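Local coordinates for uncharacterized protein (Bacteroides uniformis ATCC 8492, PDB 4Q68) that probably acts as an N-acetylmuramoyl-L-alanine amidase of the NlpC/P60 family, cleaving the amide bond between N-acetylmuramic acid and L-alanine in peptidoglycan fragments, at residues 10-24 and 38-52. Sequence-based numbering, arbitrary orientation. Where two conformers were deposited one is given.
With NAG (2-acetamido-2-deoxy-beta-D-glucopyranose), chain B.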
ATOM      1  N   ASN A  10      -8.788  -4.363  12.846  1.00  7.24           N
ATOM      2  CA  ASN A  10      -8.910  -2.948  12.525  1.00  7.03           C
ATOM      3  C   ASN A  10      -9.289  -2.732  11.054  1.00  7.09           C
ATOM      4  O   ASN A  10     -10.045  -1.810  10.749  1.00  8.58           O
ATOM      5  CB  ASN A  10      -7.647  -2.180  12.902  1.00  7.19           C
ATOM      6  CG  ASN A  10      -7.498  -2.028  14.393  1.00  8.09           C
ATOM      7  OD1 ASN A  10      -8.498  -2.073  15.131  1.00 10.49           O
ATOM      8  ND2 ASN A  10      -6.267  -1.844  14.858  1.00  8.50           N
ATOM      9  N   GLY A  11      -8.816  -3.589  10.155  1.00  6.71           N
ATOM     10  CA  GLY A  11      -9.267  -3.533   8.778  1.00  6.97           C
ATOM     11  C   GLY A  11     -10.751  -3.860   8.635  1.00  6.92           C
ATOM     12  O   GLY A  11     -11.469  -3.186   7.899  1.00  7.04           O
ATOM     13  N   ILE A  12     -11.221  -4.877   9.356  1.00  7.24           N
ATOM     14  CA  ILE A  12     -12.629  -5.281   9.335  0.50  7.87           C
ATOM     15  C   ILE A  12     -13.537  -4.143   9.791  1.00  7.46           C
ATOM     16  O   ILE A  12     -14.666  -4.013   9.318  1.00  7.95           O
ATOM     17  CB  ILE A  12     -12.846  -6.549  10.202  0.50  8.99           C
ATOM     18  CG1 ILE A  12     -12.278  -7.785   9.490  0.50 10.05           C
ATOM     19  CG2 ILE A  12     -14.328  -6.754  10.565  0.50  8.52           C
ATOM     20  CD1 ILE A  12     -12.862  -8.050   8.113  0.50 10.68           C
ATOM     21  N   LYS A  13     -13.052  -3.296  10.703  1.00  7.61           N
ATOM     22  CA  LYS A  13     -13.802  -2.105  11.146  0.50  8.19           C
ATOM     23  C   LYS A  13     -14.149  -1.145  10.032  1.00  8.12           C
ATOM     24  O   LYS A  13     -15.077  -0.345  10.170  1.00 10.33           O
ATOM     25  CB  LYS A  13     -13.037  -1.299  12.196  0.50  9.46           C
ATOM     26  CG  LYS A  13     -12.905  -1.986  13.529  0.50 11.04           C
ATOM     27  CD  LYS A  13     -12.243  -1.101  14.567  0.50 14.03           C
ATOM     28  CE  LYS A  13     -11.697  -1.909  15.723  0.50 16.70           C
ATOM     29  NZ  LYS A  13     -10.713  -1.135  16.528  0.50 17.98           N
ATOM     30  N   TYR A  14     -13.392  -1.193   8.930  1.00  7.80           N
ATOM     31  CA  TYR A  14     -13.650  -0.332   7.769  1.00  7.44           C
ATOM     32  C   TYR A  14     -14.618  -0.929   6.750  1.00  7.24           C
ATOM     33  O   TYR A  14     -14.916  -0.280   5.754  1.00  7.89           O
ATOM     34  CB  TYR A  14     -12.334   0.030   7.062  1.00  7.40           C
ATOM     35  CG  TYR A  14     -11.585   1.136   7.754  1.00  7.30           C
ATOM     36  CD1 TYR A  14     -10.782   0.874   8.852  1.00  7.96           C
ATOM     37  CD2 TYR A  14     -11.690   2.459   7.332  1.00  7.88           C
ATOM     38  CE1 TYR A  14     -10.112   1.899   9.509  1.00  8.12           C
ATOM     39  CE2 TYR A  14     -11.011   3.479   7.972  1.00  8.09           C
ATOM     40  CZ  TYR A  14     -10.234   3.202   9.063  1.00  7.69           C
ATOM     41  OH  TYR A  14      -9.593   4.236   9.706  1.00  8.83           O
ATOM     42  N   LEU A  15     -15.136  -2.140   6.966  1.00  7.26           N
ATOM     43  CA  LEU A  15     -16.080  -2.673   5.993  1.00  7.47           C
ATOM     44  C   LEU A  15     -17.202  -1.666   5.783  1.00  7.54           C
ATOM     45  O   LEU A  15     -17.694  -1.055   6.738  1.00  8.19           O
ATOM     46  CB  LEU A  15     -16.643  -4.029   6.424  1.00  7.47           C
ATOM     47  CG  LEU A  15     -15.643  -5.185   6.398  1.00  8.07           C
ATOM     48  CD1 LEU A  15     -16.294  -6.427   6.942  1.00  8.56           C
ATOM     49  CD2 LEU A  15     -15.128  -5.459   4.990  1.00  9.71           C
ATOM     50  N   ASP A  16     -17.595  -1.519   4.526  1.00  7.40           N
ATOM     51  CA  ASP A  16     -18.693  -0.664   4.073  1.00  7.98           C
ATOM     52  C   ASP A  16     -18.351   0.816   4.002  1.00  8.48           C
ATOM     53  O   ASP A  16     -19.171   1.595   3.524  1.00 10.21           O
ATOM     54  CB  ASP A  16     -19.983  -0.943   4.870  1.00  8.19           C
ATOM     55  CG  ASP A  16     -20.414  -2.384   4.755  1.00  8.49           C
ATOM     56  OD1 ASP A  16     -20.401  -2.904   3.611  1.00 11.43           O
ATOM     57  OD2 ASP A  16     -20.775  -3.010   5.781  1.00  9.80           O
ATOM     58  N   VAL A  17     -17.147   1.214   4.418  1.00  7.99           N
ATOM     59  CA  VAL A  17     -16.733   2.595   4.235  1.00  8.52           C
ATOM     60  C   VAL A  17     -16.634   2.871   2.730  1.00  8.18           C
ATOM     61  O   VAL A  17     -16.052   2.074   1.991  1.00  8.40           O
ATOM     62  CB  VAL A  17     -15.395   2.873   4.930  1.00  8.36           C
ATOM     63  CG1 VAL A  17     -14.839   4.242   4.537  1.00  9.16           C
ATOM     64  CG2 VAL A  17     -15.572   2.802   6.443  1.00  8.73           C
ATOM     65  N   PRO A  18     -17.193   4.003   2.262  1.00  9.08           N
ATOM     66  CA  PRO A  18     -17.149   4.272   0.823  1.00  9.52           C
ATOM     67  C   PRO A  18     -15.751   4.461   0.239  1.00  8.41           C
ATOM     68  O   PRO A  18     -14.862   5.017   0.882  1.00  8.40           O
ATOM     69  CB  PRO A  18     -17.972   5.557   0.681  1.00 11.12           C
ATOM     70  CG  PRO A  18     -18.919   5.550   1.859  1.00 12.79           C
ATOM     71  CD  PRO A  18     -18.098   4.942   2.966  1.00  9.94           C
ATOM     72  N   TYR A  19     -15.609   4.010  -0.997  1.00  8.73           N
ATOM     73  CA  TYR A  19     -14.439   4.279  -1.810  1.00  8.11           C
ATOM     74  C   TYR A  19     -14.573   5.660  -2.452  1.00  7.96           C
ATOM     75  O   TYR A  19     -15.565   5.936  -3.139  1.00  9.96           O
ATOM     76  CB  TYR A  19     -14.320   3.229  -2.912  1.00  8.66           C
ATOM     77  CG  TYR A  19     -13.043   3.345  -3.702  1.00  9.02           C
ATOM     78  CD1 TYR A  19     -12.882   4.324  -4.669  1.00 10.87           C
ATOM     79  CD2 TYR A  19     -11.990   2.469  -3.480  1.00  9.81           C
ATOM     80  CE1 TYR A  19     -11.697   4.440  -5.385  1.00 11.89           C
ATOM     81  CE2 TYR A  19     -10.798   2.571  -4.200  1.00 11.13           C
ATOM     82  CZ  TYR A  19     -10.666   3.563  -5.148  1.00 11.94           C
ATOM     83  OH  TYR A  19      -9.496   3.693  -5.874  1.00 15.11           O
ATOM     84  N   VAL A  20     -13.573   6.508  -2.254  1.00  7.92           N
ATOM     85  CA  VAL A  20     -13.506   7.801  -2.922  1.00  8.25           C
ATOM     86  C   VAL A  20     -12.056   8.036  -3.298  1.00  7.63           C
ATOM     87  O   VAL A  20     -11.170   7.935  -2.459  1.00  7.83           O
ATOM     88  CB  VAL A  20     -13.996   8.950  -2.023  1.00  9.32           C
ATOM     89  CG1 VAL A  20     -13.934  10.275  -2.768  1.00 10.66           C
ATOM     90  CG2 VAL A  20     -15.410   8.697  -1.545  1.00 10.21           C
ATOM     91  N   ALA A  21     -11.825   8.339  -4.570  1.00  8.35           N
ATOM     92  CA  ALA A  21     -10.497   8.654  -5.066  1.00  8.26           C
ATOM     93  C   ALA A  21     -10.079  10.077  -4.717  1.00  7.75           C
ATOM     94  O   ALA A  21     -10.905  10.964  -4.544  1.00  8.28           O
ATOM     95  CB  ALA A  21     -10.454   8.474  -6.573  1.00  9.73           C
ATOM     96  N   HIS A  22      -8.770  10.279  -4.622  1.00  7.94           N
ATOM     97  CA  HIS A  22      -8.158  11.613  -4.553  0.50  8.59           C
ATOM     98  C   HIS A  22      -8.452  12.366  -3.254  1.00  8.01           C
ATOM     99  O   HIS A  22      -8.382  13.603  -3.223  1.00  8.58           O
ATOM    100  CB  HIS A  22      -8.550  12.481  -5.766  0.50  9.55           C
ATOM    101  CG  HIS A  22      -8.580  11.734  -7.064  0.50 11.84           C
ATOM    102  ND1 HIS A  22      -7.487  11.054  -7.557  0.50 14.10           N
ATOM    103  CD2 HIS A  22      -9.571  11.559  -7.969  0.50 13.19           C
ATOM    104  CE1 HIS A  22      -7.805  10.486  -8.706  0.50 15.44           C
ATOM    105  NE2 HIS A  22      -9.064  10.780  -8.982  0.50 15.38           N
ATOM    106  N   THR A  23      -8.726  11.636  -2.175  1.00  7.66           N
ATOM    107  CA  THR A  23      -9.042  12.281  -0.907  1.00  8.06           C
ATOM    108  C   THR A  23      -7.881  13.086  -0.315  1.00  7.81           C
ATOM    109  O   THR A  23      -8.111  13.916   0.557  1.00  8.52           O
ATOM    110  CB  THR A  23      -9.544  11.298   0.165  1.00  7.88           C
ATOM    111  OG1 THR A  23      -8.541  10.292   0.420  1.00  7.86           O
ATOM    112  CG2 THR A  23     -10.875  10.677  -0.228  1.00  8.17           C
ATOM    113  N   LEU A  24      -6.647  12.857  -0.772  1.00  7.47           N
ATOM    114  CA  LEU A  24      -5.483  13.582  -0.245  1.00  8.12           C
ATOM    115  C   LEU A  24      -5.089  14.807  -1.079  1.00  8.00           C
ATOM    116  O   LEU A  24      -4.106  15.465  -0.745  1.00  8.29           O
ATOM    117  CB  LEU A  24      -4.287  12.632  -0.122  1.00  8.13           C
ATOM    118  CG  LEU A  24      -4.544  11.334   0.649  1.00  8.33           C
ATOM    119  CD1 LEU A  24      -3.235  10.592   0.853  1.00  8.31           C
ATOM    120  CD2 LEU A  24      -5.233  11.562   1.985  1.00  8.95           C
ATOM    121  N   GLU A  38     -13.896   8.153   3.871  1.00  9.48           N
ATOM    122  CA  GLU A  38     -13.822   8.080   2.412  1.00  9.60           C
ATOM    123  C   GLU A  38     -12.402   7.621   2.132  1.00  8.28           C
ATOM    124  O   GLU A  38     -11.468   8.358   2.438  1.00  9.41           O
ATOM    125  CB  GLU A  38     -14.077   9.455   1.787  1.00 10.85           C
ATOM    126  CG  GLU A  38     -15.450  10.036   2.055  1.00 12.88           C
ATOM    127  CD  GLU A  38     -15.656  11.373   1.389  1.00 15.18           C
ATOM    128  OE1 GLU A  38     -14.765  12.234   1.493  1.00 19.10           O
ATOM    129  OE2 GLU A  38     -16.730  11.577   0.780  1.00 18.79           O
ATOM    130  N   VAL A  39     -12.228   6.425   1.573  1.00  7.47           N
ATOM    131  CA  VAL A  39     -10.890   5.851   1.435  1.00  6.84           C
ATOM    132  C   VAL A  39     -10.630   5.346   0.026  1.00  6.48           C
ATOM    133  O   VAL A  39     -11.558   5.083  -0.734  1.00  6.90           O
ATOM    134  CB  VAL A  39     -10.665   4.698   2.453  1.00  7.12           C
ATOM    135  CG1 VAL A  39     -10.894   5.183   3.869  1.00  8.27           C
ATOM    136  CG2 VAL A  39     -11.537   3.495   2.139  1.00  7.48           C
ATOM    137  N   ASP A  40      -9.349   5.173  -0.289  1.00  6.06           N
ATOM    138  CA  ASP A  40      -8.946   4.383  -1.436  1.00  6.13           C
ATOM    139  C   ASP A  40      -8.109   3.211  -0.950  1.00  6.04           C
ATOM    140  O   ASP A  40      -7.991   2.981   0.241  1.00  5.98           O
ATOM    141  CB  ASP A  40      -8.289   5.248  -2.518  1.00  6.81           C
ATOM    142  CG  ASP A  40      -6.988   5.869  -2.081  1.00  6.73           C
ATOM    143  OD1 ASP A  40      -6.244   5.227  -1.315  1.00  7.38           O
ATOM    144  OD2 ASP A  40      -6.695   7.003  -2.536  1.00  8.20           O
ATOM    145  N   CYS A  41      -7.571   2.418  -1.859  1.00  6.31           N
ATOM    146  CA  CYS A  41      -6.926   1.180  -1.406  1.00  6.84           C
ATOM    147  C   CYS A  41      -5.706   1.452  -0.529  1.00  6.03           C
ATOM    148  O   CYS A  41      -5.426   0.666   0.382  1.00  6.61           O
ATOM    149  CB  CYS A  41      -6.569   0.238  -2.562  1.00  8.52           C
ATOM    150  SG  CYS A  41      -5.315   0.829  -3.693  1.00 10.93           S
ATOM    151  N   THR A  42      -5.002   2.552  -0.797  1.00  5.58           N
ATOM    152  CA  THR A  42      -3.795   2.881  -0.072  0.60  5.86           C
ATOM    153  C   THR A  42      -4.121   3.609   1.233  1.00  5.09           C
ATOM    154  O   THR A  42      -3.562   3.286   2.278  1.00  5.68           O
ATOM    155  CB  THR A  42      -2.831   3.654  -0.986  0.60  7.59           C
ATOM    156  OG1 THR A  42      -2.490   2.814  -2.098  0.60 10.17           O
ATOM    157  CG2 THR A  42      -1.557   4.023  -0.261  0.60  8.07           C
ATOM    158  N   THR A  43      -5.032   4.587   1.191  1.00  5.40           N
ATOM    159  CA  THR A  43      -5.347   5.264   2.439  1.00  5.85           C
ATOM    160  C   THR A  43      -5.961   4.298   3.451  1.00  5.39           C
ATOM    161  O   THR A  43      -5.697   4.426   4.639  1.00  5.75           O
ATOM    162  CB  THR A  43      -6.186   6.544   2.308  1.00  6.24           C
ATOM    163  OG1 THR A  43      -7.530   6.231   1.944  1.00  6.52           O
ATOM    164  CG2 THR A  43      -5.594   7.532   1.305  1.00  7.20           C
ATOM    165  N   LEU A  44      -6.746   3.319   2.999  1.00  5.36           N
ATOM    166  CA  LEU A  44      -7.281   2.323   3.926  1.00  5.47           C
ATOM    167  C   LEU A  44      -6.142   1.646   4.682  1.00  5.08           C
ATOM    168  O   LEU A  44      -6.151   1.542   5.909  1.00  5.67           O
ATOM    169  CB  LEU A  44      -8.089   1.266   3.187  1.00  5.74           C
ATOM    170  CG  LEU A  44      -8.506   0.084   4.062  1.00  6.39           C
ATOM    171  CD1 LEU A  44      -9.443   0.490   5.183  1.00  6.86           C
ATOM    172  CD2 LEU A  44      -9.164  -0.960   3.198  1.00  7.02           C
ATOM    173  N   VAL A  45      -5.171   1.129   3.946  1.00  4.82           N
ATOM    174  CA  VAL A  45      -4.051   0.443   4.578  1.00  4.97           C
ATOM    175  C   VAL A  45      -3.295   1.375   5.533  1.00  4.83           C
ATOM    176  O   VAL A  45      -2.914   0.980   6.635  1.00  5.46           O
ATOM    177  CB  VAL A  45      -3.123  -0.183   3.517  1.00  5.49           C
ATOM    178  CG1 VAL A  45      -1.819  -0.671   4.143  1.00  6.27           C
ATOM    179  CG2 VAL A  45      -3.844  -1.321   2.800  1.00  6.03           C
ATOM    180  N   GLU A  46      -3.068   2.610   5.108  1.00  4.79           N
ATOM    181  CA  GLU A  46      -2.371   3.568   5.959  1.00  4.94           C
ATOM    182  C   GLU A  46      -3.118   3.810   7.263  1.00  4.96           C
ATOM    183  O   GLU A  46      -2.503   3.828   8.331  1.00  5.62           O
ATOM    184  CB  GLU A  46      -2.141   4.887   5.223  1.00  5.30           C
ATOM    185  CG  GLU A  46      -1.171   4.745   4.077  1.00  5.26           C
ATOM    186  CD  GLU A  46      -0.812   6.046   3.406  1.00  6.17           C
ATOM    187  OE1 GLU A  46      -1.723   6.901   3.245  1.00  7.65           O
ATOM    188  OE2 GLU A  46       0.389   6.207   3.051  1.00  7.94           O
ATOM    189  N   TYR A  47      -4.431   4.011   7.203  1.00  5.56           N
ATOM    190  CA  TYR A  47      -5.190   4.259   8.430  1.00  5.80           C
ATOM    191  C   TYR A  47      -5.196   3.031   9.336  1.00  5.70           C
ATOM    192  O   TYR A  47      -5.114   3.165  10.563  1.00  6.24           O
ATOM    193  CB  TYR A  47      -6.642   4.662   8.142  1.00  6.37           C
ATOM    194  CG  TYR A  47      -6.809   5.927   7.317  1.00  6.16           C
ATOM    195  CD1 TYR A  47      -6.046   7.061   7.550  1.00  6.47           C
ATOM    196  CD2 TYR A  47      -7.747   5.972   6.292  1.00  6.45           C
ATOM    197  CE1 TYR A  47      -6.222   8.213   6.788  1.00  6.85           C
ATOM    198  CE2 TYR A  47      -7.919   7.100   5.513  1.00  6.84           C
ATOM    199  CZ  TYR A  47      -7.153   8.224   5.755  1.00  6.32           C
ATOM    200  OH  TYR A  47      -7.278   9.367   4.985  1.00  7.33           O
ATOM    201  N   VAL A  48      -5.324   1.845   8.756  1.00  5.53           N
ATOM    202  CA  VAL A  48      -5.334   0.629   9.549  1.00  5.51           C
ATOM    203  C   VAL A  48      -3.983   0.418  10.232  1.00  5.33           C
ATOM    204  O   VAL A  48      -3.914   0.108  11.429  1.00  5.98           O
ATOM    205  CB  VAL A  48      -5.734  -0.580   8.691  1.00  6.11           C
ATOM    206  CG1 VAL A  48      -5.563  -1.870   9.464  1.00  7.11           C
ATOM    207  CG2 VAL A  48      -7.196  -0.433   8.237  1.00  7.39           C
ATOM    208  N   LEU A  49      -2.899   0.572   9.484  1.00  5.07           N
ATOM    209  CA  LEU A  49      -1.564   0.429  10.047  1.00  5.31           C
ATOM    210  C   LEU A  49      -1.317   1.488  11.120  1.00  5.42           C
ATOM    211  O   LEU A  49      -0.774   1.186  12.185  1.00  5.96           O
ATOM    212  CB  LEU A  49      -0.522   0.515   8.926  1.00  5.21           C
ATOM    213  CG  LEU A  49       0.945   0.376   9.342  1.00  5.50           C
ATOM    214  CD1 LEU A  49       1.247  -0.947  10.035  1.00  6.03           C
ATOM    215  CD2 LEU A  49       1.831   0.553   8.126  1.00  5.50           C
ATOM    216  N   ALA A  50      -1.714   2.729  10.865  1.00  5.54           N
ATOM    217  CA  ALA A  50      -1.508   3.814  11.856  1.00  6.14           C
ATOM    218  C   ALA A  50      -2.246   3.509  13.143  1.00  6.20           C
ATOM    219  O   ALA A  50      -1.703   3.682  14.226  1.00  7.30           O
ATOM    220  CB  ALA A  50      -1.950   5.138  11.289  1.00  6.57           C
ATOM    221  N   GLU A  51      -3.485   3.049  13.033  1.00  6.25           N
ATOM    222  CA  GLU A  51      -4.260   2.714  14.221  1.00  7.03           C
ATOM    223  C   GLU A  51      -3.630   1.557  14.981  1.00  6.43           C
ATOM    224  O   GLU A  51      -3.503   1.600  16.206  1.00  7.59           O
ATOM    225  CB  GLU A  51      -5.689   2.366  13.840  1.00  7.63           C
ATOM    226  CG  GLU A  51      -6.555   1.950  15.025  1.00  9.23           C
ATOM    227  CD  GLU A  51      -8.004   1.683  14.664  1.00 11.22           C
ATOM    228  OE1 GLU A  51      -8.381   1.741  13.474  1.00 13.23           O
ATOM    229  OE2 GLU A  51      -8.774   1.395  15.614  1.00 15.01           O
ATOM    230  N   THR A  52      -3.217   0.525  14.253  1.00  6.29           N
ATOM    231  CA  THR A  52      -2.687  -0.656  14.912  1.00  6.55           C
ATOM    232  C   THR A  52      -1.330  -0.381  15.585  1.00  6.76           C
ATOM    233  O   THR A  52      -1.026  -0.953  16.640  1.00  7.66           O
ATOM    234  CB  THR A  52      -2.631  -1.860  13.962  1.00  6.69           C
ATOM    235  OG1 THR A  52      -3.867  -1.971  13.246  1.00  7.29           O
ATOM    236  CG2 THR A  52      -2.446  -3.146  14.733  1.00  7.38           C
TER
HETATM  237  C1  NAG B 301      -1.517   6.111  -4.764  0.50 10.08           C
HETATM  238  C2  NAG B 301      -0.832   7.312  -5.402  0.50  8.88           C
HETATM  239  C3  NAG B 301      -0.499   8.379  -4.363  0.50  7.54           C
HETATM  240  C4  NAG B 301      -1.667   8.627  -3.411  0.50  7.71           C
HETATM  241  C5  NAG B 301      -2.291   7.328  -2.916  0.50  8.17           C
HETATM  242  C6  NAG B 301      -3.521   7.629  -2.071  0.50  8.64           C
HETATM  243  C7  NAG B 301       0.437   6.934  -7.471  0.50  8.75           C
HETATM  244  C8  NAG B 301       1.727   6.547  -8.113  0.50  8.34           C
HETATM  245  N2  NAG B 301       0.369   6.918  -6.136  0.50  9.27           N
HETATM  246  O1  NAG B 301      -1.934   5.259  -5.787  0.50 13.75           O
HETATM  247  O3  NAG B 301      -0.238   9.575  -5.051  0.50  8.51           O
HETATM  248  O4  NAG B 301      -1.266   9.431  -2.327  0.50  9.04           O
HETATM  249  O5  NAG B 301      -2.648   6.524  -4.021  0.50  9.12           O
HETATM  250  O6  NAG B 301      -4.478   8.323  -2.833  0.50  8.34           O
HETATM  251  O7  NAG B 301      -0.495   7.249  -8.203  0.50 10.12           O
HETATM  252  O   HOH W   1     -10.473   0.416  12.500  1.00 15.75           O
HETATM  253  O   HOH W   2      -7.851   3.413  11.490  1.00 13.66           O
HETATM  254  O   HOH W   3      -7.382   2.615  -4.718  0.60 10.07           O
HETATM  255  O   HOH W   4      -8.660   8.742  -1.759  1.00  7.64           O
HETATM  256  O   HOH W   5      -7.152   7.925  -5.076  1.00 10.81           O
HETATM  257  O   HOH W   6      -8.706   8.745   2.708  1.00  7.52           O
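Glu38 lays its aliphatic stem against Val20, Glu38 CB lying 3.7 Å from Val20 CG2; its OE1 turns to Asn35. At Val39 the backbone forms a single bridge with Tyr19: Val39 N donates to Pro18 O (3.1 Å), and Val39 O accepts from Val20 N at 2.9 Å while lying over one face of the Tyr19 ring. Asp40 OD1 takes the Thr43 N-H almost straight, at 176°, and Thr43 OG1 accepts from Asp40 N, a capping box. Asp40 OD2 accepts hydrogen bonds from two waters that lead to Val20, His22 and Thr23, and lies 2.6 Å from NAG O6. A water links Tyr19 OH to the N of Cys41, which opens the helix, touches His190 and is probably the nucleophile, as in NlpC/P60 enzymes. Leu44 CD1 presses on Tyr14 CG at 3.4 Å. Tyr14 crosses Tyr47 at about a right angle, its OH donating to a water held by Tyr47 O and Glu51 OE1. Val48 packs its methyls on Asn10, Gly11 and Tyr14. With CG anti to the backbone N (chi1 178°), Glu51 stacks its carboxylate on the Asn10 amide, planes 13° apart, and bridges weakly to Lys13, whose NZ donates to Asn10 OD1 (2.8 Å). Asn10 ND2 meets Thr52 OG1 in the amide plane (2.9 Å); a leucine here would probably cost Thr52 OG1 that donor and Lys13 NZ that acceptor. Helix 41-53 also packs on strands 188-197 and 212-215 and helix 64-75.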